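Local coordinates for SAM-dependent methyltransferase (Anabaena variabilis ATCC 29413, PDB 3GGD), which probably transfers a methyl group from S-adenosyl-L-methionine to an acceptor, and is seen here with the product S-adenosyl-L-homocysteine bound, at residues P11-V15 / A16-E20; G83-S87 / K88-E92. All coordinates share one frame; numbering follows the deposited sequence.

Contact 1 (P11-V15 / A16-E20); sequences PDINV and ADAWE. With SAH (S-adenosyl-L-homocysteine), chain E.
Ile13 sends its CD1 over the first helical turn to meet the methyl of Ala18, CD1 to CB 4.1 Å, an apolar touch on the flank of the turn. Next comes Asn14, the N-cap of helix 15-29. Its CG lies anti to the backbone N (chi1 -178°), which swings OD1 back over the start of the helix to accept from Asp17 N at 3.0 Å, a nearly straight bond whose donor is tilted out of the amide's carbonyl plane. A water donates to the same OD1 and accepts from Ala16 N, and the carboxylate of Asp17 stacks on the Asn14 amide with the two planes only 12° apart. The Asn14 carbonyl then takes Ala18 N at 2.9 Å, and the helix is under way. This capped N-terminal turn borders the cofactor pocket of a Rossmann-like methyltransferase. Val15 works for the helix and the ligand at once: its carbonyl accepts from Trp19 N, while CG1 lies 3.8 Å from Trp19 CD1 and 3.5 Å from N7 of the adenine. Trp19 lays one indole face over the ribose and the C8 side of the base, with C2' of S-adenosyl-L-homocysteine 3.3 Å above the ring plane, displaced toward the rim. Were Trp19 cut back to an alanine, the ribose would probably lose this flat cover and Val15 CG1 its aromatic neighbour.

Contact 2 (G83-S87 / K88-E92); sequences GLDVS and KSALE. With SAH (S-adenosyl-L-homocysteine), chain E.
Asp85, at the end of strand 81-85, rests its CB on CD2 of Leu91, 3.7 Å away, and turns its carboxylate to the ribose. Asp85 OD1 accepts from O2' of S-adenosyl-L-homocysteine at 2.7 Å. The other oxygen, Asp85 OD2, accepts from the ligand's O3' at 2.7 Å. Beside it Val86 lays CG1 on the adenine, 3.5 Å from C4. An acidic residue ending the second strand and gripping both ribose hydroxyls is characteristic of class I Rossmann-like methyltransferases.

Two backbone N-H groups position the carboxylate. Ser87 N donates to Asp85 OD1 at 2.9 Å, using the anti lone pair and closing an Asx turn, while Gly66 N donates to OD2. Ser87 is also the N-cap of helix 88-97: with OG anti to its own backbone N (chi1 171°), the hydroxyl sits over the first turn and accepts from Ala90 N at 3.0 Å, the N-H pointing almost straight at the oxygen (171°). The next N-H, that of Leu91, donates to the Ser87 carbonyl at 3.2 Å. A water bridges Val86 O and Lys88 N beside the same turn, and Glu20 of helix 15-29 is the probable further partner of the Ser87 hydroxyl. The Asx turn thus supplies one of two backbone bonds that together would restrict rotation of the carboxylate and keep its oxygens facing the ribose diol.

In the fold
Contact 2 opens some sixty residues after contact 1 closes, but their centres are about 14 Å apart and both reach S-adenosyl-L-homocysteine, the 11-20 stretch through Val15 and Trp19, the 83-92 stretch through Asp85 and Val86. They also touch directly. Glu20 OE2 lies 2.5 Å from Ser89 OG and Glu20 OE1 2.6 Å from Ser87 OG, both probable hydrogen bonds, so a carboxylate of helix 15-29 meets the start of helix 88-97. Nearer the adenine, Ala16 CB packs on Val86 CG2 at 3.6 Å. The N-terminal helix thus closes over the pocket formed at the C-terminal ends of the parallel strands, where Trp23, Asp109, Gly110 and Arg131 also bind the ligand.

Contact 1 (P11-V15 / A16-E20)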
loop_
_atom_site.group_PDB
_atom_site.type_symbol
_atom_site.label_atom_id
_atom_site.label_comp_id
_atom_site.label_asym_id
_atom_site.label_seq_id
_atom_site.Cartn_x
_atom_site.Cartn_y
_atom_site.Cartn_z
ATOM N N PRO A 11 -7.051 17.500 3.951
ATOM C CA PRO A 11 -7.464 18.214 2.731
ATOM C C PRO A 11 -8.387 17.324 1.878
ATOM O O PRO A 11 -8.180 16.104 1.804
ATOM C CB PRO A 11 -6.136 18.496 1.998
ATOM C CG PRO A 11 -5.054 18.247 2.990
ATOM C CD PRO A 11 -5.599 17.237 3.970
ATOM N N ASP A 12 -9.407 17.929 1.276
ATOM C CA ASP A 12 -10.341 17.198 0.422
ATOM C C ASP A 12 -9.684 17.062 -0.965
ATOM O O ASP A 12 -9.338 18.062 -1.576
ATOM C CB ASP A 12 -11.687 17.944 0.343
ATOM C CG ASP A 12 -12.786 17.126 -0.356
ATOM O OD1 ASP A 12 -12.588 15.913 -0.622
ATOM O OD2 ASP A 12 -13.861 17.707 -0.642
ATOM N N ILE A 13 -9.481 15.840 -1.446
ATOM C CA ILE A 13 -8.775 15.646 -2.706
ATOM C C ILE A 13 -9.483 14.671 -3.626
ATOM O O ILE A 13 -10.333 13.899 -3.207
ATOM C CB ILE A 13 -7.333 15.070 -2.490
ATOM C CG1 ILE A 13 -7.382 13.821 -1.616
ATOM C CG2 ILE A 13 -6.428 16.077 -1.853
ATOM C CD1 ILE A 13 -6.040 13.010 -1.602
ATOM N N ASN A 14 -9.100 14.732 -4.889
ATOM C CA ASN A 14 -9.404 13.700 -5.838
ATOM C C ASN A 14 -8.205 12.773 -5.729
ATOM O O ASN A 14 -7.092 13.134 -6.134
ATOM C CB ASN A 14 -9.533 14.261 -7.246
ATOM C CG ASN A 14 -9.898 13.194 -8.240
ATOM O OD1 ASN A 14 -9.158 12.227 -8.442
ATOM N ND2 ASN A 14 -11.064 13.353 -8.863
ATOM N N VAL A 15 -8.437 11.591 -5.151
ATOM C CA VAL A 15 -7.375 10.673 -4.825
ATOM C C VAL A 15 -6.560 10.254 -6.069
ATOM O O VAL A 15 -5.318 10.273 -6.030
ATOM C CB VAL A 15 -7.937 9.432 -4.055
ATOM C CG1 VAL A 15 -6.867 8.294 -3.924
ATOM C CG2 VAL A 15 -8.520 9.863 -2.682
ATOM N N ALA A 16 -7.248 9.874 -7.154
ATOM C CA ALA A 16 -6.586 9.439 -8.407
ATOM C C ALA A 16 -5.676 10.545 -8.937
ATOM O O ALA A 16 -4.509 10.306 -9.222
ATOM C CB ALA A 16 -7.639 9.026 -9.486
ATOM N N ASP A 17 -6.216 11.756 -9.024
ATOM C CA ASP A 17 -5.473 12.912 -9.508
ATOM C C ASP A 17 -4.258 13.270 -8.652
ATOM O O ASP A 17 -3.165 13.566 -9.166
ATOM C CB ASP A 17 -6.393 14.127 -9.579
ATOM C CG ASP A 17 -7.419 14.049 -10.718
ATOM O OD1 ASP A 17 -7.359 13.122 -11.564
ATOM O OD2 ASP A 17 -8.282 14.949 -10.763
ATOM N N ALA A 18 -4.444 13.244 -7.336
ATOM C CA ALA A 18 -3.367 13.639 -6.414
ATOM C C ALA A 18 -2.168 12.695 -6.555
ATOM O O ALA A 18 -1.002 13.136 -6.670
ATOM C CB ALA A 18 -3.893 13.670 -4.982
ATOM N N TRP A 19 -2.459 11.395 -6.576
ATOM C CA TRP A 19 -1.422 10.383 -6.699
ATOM C C TRP A 19 -0.707 10.401 -8.045
ATOM O O TRP A 19 0.505 10.204 -8.099
ATOM C CB TRP A 19 -1.967 8.983 -6.384
ATOM C CG TRP A 19 -2.038 8.735 -4.910
ATOM C CD1 TRP A 19 -3.148 8.840 -4.102
ATOM C CD2 TRP A 19 -0.939 8.440 -4.048
ATOM N NE1 TRP A 19 -2.789 8.600 -2.788
ATOM C CE2 TRP A 19 -1.448 8.330 -2.734
ATOM C CE3 TRP A 19 0.426 8.248 -4.260
ATOM C CZ2 TRP A 19 -0.651 8.006 -1.645
ATOM C CZ3 TRP A 19 1.227 7.931 -3.181
ATOM C CH2 TRP A 19 0.691 7.824 -1.883
ATOM N N GLU A 20 -1.454 10.609 -9.130
ATOM C CA GLU A 20 -0.812 10.754 -10.423
ATOM C C GLU A 20 0.053 12.022 -10.448
ATOM O O GLU A 20 1.155 12.005 -11.018
ATOM C CB GLU A 20 -1.828 10.725 -11.563
ATOM C CG GLU A 20 -1.260 11.109 -12.965
ATOM C CD GLU A 20 -0.074 10.235 -13.413
ATOM O OE1 GLU A 20 0.045 9.066 -12.963
ATOM O OE2 GLU A 20 0.702 10.709 -14.268
HETATM N N SAH E . 2.731 -0.622 -2.298
HETATM C CA SAH E . 3.749 0.322 -2.826
HETATM C CB SAH E . 3.276 1.791 -2.854
HETATM C CG SAH E . 2.781 2.448 -1.554
HETATM S SD SAH E . 2.363 4.189 -1.755
HETATM C C SAH E . 5.056 0.230 -2.052
HETATM O O SAH E . 6.127 0.631 -2.574
HETATM O OXT SAH E . 5.071 -0.212 -0.903
HETATM C "C5'" SAH E . 0.614 4.085 -2.015
HETATM C "C4'" SAH E . 0.246 3.665 -3.468
HETATM O "O4'" SAH E . -1.193 3.569 -3.597
HETATM C "C3'" SAH E . 0.671 4.626 -4.593
HETATM O "O3'" SAH E . 1.407 3.976 -5.615
HETATM C "C2'" SAH E . -0.641 5.139 -5.173
HETATM O "O2'" SAH E . -0.596 5.587 -6.544
HETATM C "C1'" SAH E . -1.581 3.979 -4.901
HETATM N N9 SAH E . -3.002 4.346 -4.934
HETATM C C8 SAH E . -3.530 5.467 -4.372
HETATM N N7 SAH E . -4.861 5.488 -4.555
HETATM C C5 SAH E . -5.179 4.360 -5.258
HETATM C C6 SAH E . -6.411 3.821 -5.822
HETATM N N6 SAH E . -7.529 4.557 -5.624
HETATM N N1 SAH E . -6.389 2.674 -6.517
HETATM C C2 SAH E . -5.209 2.003 -6.707
HETATM N N3 SAH E . -4.056 2.470 -6.226
HETATM C C4 SAH E . -3.975 3.624 -5.536
HETATM O O HOH W 1 -10.185 9.610 -7.106
#

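Contact 2 (G83-S87 / K88-E92)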
loop_
_atom_site.group_PDB
_atom_site.type_symbol
_atom_site.label_atom_id
_atom_site.label_comp_id
_atom_site.label_asym_id
_atom_site.label_seq_id
_atom_site.Cartn_x
_atom_site.Cartn_y
_atom_site.Cartn_z
ATOM N N GLY A 83 0.633 -6.260 -11.051
ATOM C CA GLY A 83 0.809 -5.024 -10.289
ATOM C C GLY A 83 -0.256 -4.020 -10.721
ATOM O O GLY A 83 -0.349 -3.653 -11.895
ATOM N N LEU A 84 -1.098 -3.622 -9.779
ATOM C CA LEU A 84 -2.178 -2.681 -10.059
ATOM C C LEU A 84 -1.915 -1.349 -9.334
ATOM O O LEU A 84 -1.531 -1.325 -8.154
ATOM C CB LEU A 84 -3.508 -3.247 -9.592
ATOM C CG LEU A 84 -4.014 -4.554 -10.238
ATOM C CD1 LEU A 84 -5.349 -4.955 -9.536
ATOM C CD2 LEU A 84 -4.153 -4.423 -11.734
ATOM N N ASP A 85 -2.160 -0.243 -10.033
ATOM C CA ASP A 85 -2.052 1.064 -9.421
ATOM C C ASP A 85 -2.946 2.036 -10.172
ATOM O O ASP A 85 -3.185 1.883 -11.390
ATOM C CB ASP A 85 -0.599 1.550 -9.400
ATOM C CG ASP A 85 -0.347 2.588 -8.305
ATOM O OD1 ASP A 85 -0.673 3.794 -8.522
ATOM O OD2 ASP A 85 0.171 2.197 -7.213
ATOM N N VAL A 86 -3.424 3.043 -9.455
ATOM C CA VAL A 86 -4.224 4.113 -10.050
ATOM C C VAL A 86 -3.423 5.050 -10.943
ATOM O O VAL A 86 -4.001 5.680 -11.830
ATOM C CB VAL A 86 -4.930 4.979 -8.941
ATOM C CG1 VAL A 86 -3.955 5.922 -8.221
ATOM C CG2 VAL A 86 -6.140 5.751 -9.507
ATOM N N SER A 87 -2.093 5.110 -10.744
ATOM C CA SER A 87 -1.261 6.087 -11.412
ATOM C C SER A 87 -0.519 5.538 -12.607
ATOM O O SER A 87 0.311 4.618 -12.464
ATOM C CB SER A 87 -0.204 6.656 -10.428
ATOM O OG SER A 87 0.773 7.464 -11.107
ATOM N N LYS A 88 -0.726 6.176 -13.766
ATOM C CA LYS A 88 -0.006 5.781 -14.964
ATOM C C LYS A 88 1.485 6.081 -14.857
ATOM O O LYS A 88 2.310 5.351 -15.413
ATOM C CB LYS A 88 -0.620 6.410 -16.214
ATOM C CG LYS A 88 -0.523 7.900 -16.261
ATOM C CD LYS A 88 -1.068 8.487 -17.553
ATOM C CE LYS A 88 -1.047 10.025 -17.439
ATOM N NZ LYS A 88 -1.631 10.639 -18.636
ATOM N N SER A 89 1.847 7.166 -14.170
ATOM C CA SER A 89 3.270 7.507 -14.004
ATOM C C SER A 89 3.961 6.501 -13.084
ATOM O O SER A 89 5.107 6.086 -13.357
ATOM C CB SER A 89 3.453 8.966 -13.519
ATOM O OG SER A 89 3.045 9.904 -14.521
ATOM N N ALA A 90 3.269 6.069 -12.024
ATOM C CA ALA A 90 3.808 4.978 -11.180
ATOM C C ALA A 90 4.120 3.729 -12.024
ATOM O O ALA A 90 5.223 3.180 -11.957
ATOM C CB ALA A 90 2.857 4.621 -10.031
ATOM N N LEU A 91 3.169 3.326 -12.861
ATOM C CA LEU A 91 3.339 2.153 -13.689
ATOM C C LEU A 91 4.361 2.373 -14.769
ATOM O O LEU A 91 4.989 1.430 -15.188
ATOM C CB LEU A 91 2.000 1.700 -14.266
ATOM C CG LEU A 91 0.946 1.309 -13.197
ATOM C CD1 LEU A 91 -0.356 0.794 -13.906
ATOM C CD2 LEU A 91 1.491 0.290 -12.192
ATOM N N GLU A 92 4.560 3.621 -15.207
ATOM C CA GLU A 92 5.623 3.922 -16.146
ATOM C C GLU A 92 7.013 3.712 -15.508
ATOM O O GLU A 92 7.919 3.172 -16.137
ATOM C CB GLU A 92 5.459 5.329 -16.715
ATOM C CG GLU A 92 6.518 5.640 -17.754
ATOM C CD GLU A 92 6.330 6.979 -18.448
ATOM O OE1 GLU A 92 5.182 7.477 -18.506
ATOM O OE2 GLU A 92 7.350 7.498 -18.943
HETATM N N SAH E . 2.731 -0.622 -2.298
HETATM C CA SAH E . 3.749 0.322 -2.826
HETATM C CB SAH E . 3.276 1.791 -2.854
HETATM C CG SAH E . 2.781 2.448 -1.554
HETATM S SD SAH E . 2.363 4.189 -1.755
HETATM C C SAH E . 5.056 0.230 -2.052
HETATM O O SAH E . 6.127 0.631 -2.574
HETATM O OXT SAH E . 5.071 -0.212 -0.903
HETATM C "C5'" SAH E . 0.614 4.085 -2.015
HETATM C "C4'" SAH E . 0.246 3.665 -3.468
HETATM O "O4'" SAH E . -1.193 3.569 -3.597
HETATM C "C3'" SAH E . 0.671 4.626 -4.593
HETATM O "O3'" SAH E . 1.407 3.976 -5.615
HETATM C "C2'" SAH E . -0.641 5.139 -5.173
HETATM O "O2'" SAH E . -0.596 5.587 -6.544
HETATM C "C1'" SAH E . -1.581 3.979 -4.901
HETATM N N9 SAH E . -3.002 4.346 -4.934
HETATM C C8 SAH E . -3.530 5.467 -4.372
HETATM N N7 SAH E . -4.861 5.488 -4.555
HETATM C C5 SAH E . -5.179 4.360 -5.258
HETATM C C6 SAH E . -6.411 3.821 -5.822
HETATM N N6 SAH E . -7.529 4.557 -5.624
HETATM N N1 SAH E . -6.389 2.674 -6.517
HETATM C C2 SAH E . -5.209 2.003 -6.707
HETATM N N3 SAH E . -4.056 2.470 -6.226
HETATM C C4 SAH E . -3.975 3.624 -5.536
HETATM O O HOH W 2 -3.280 7.723 -13.823
#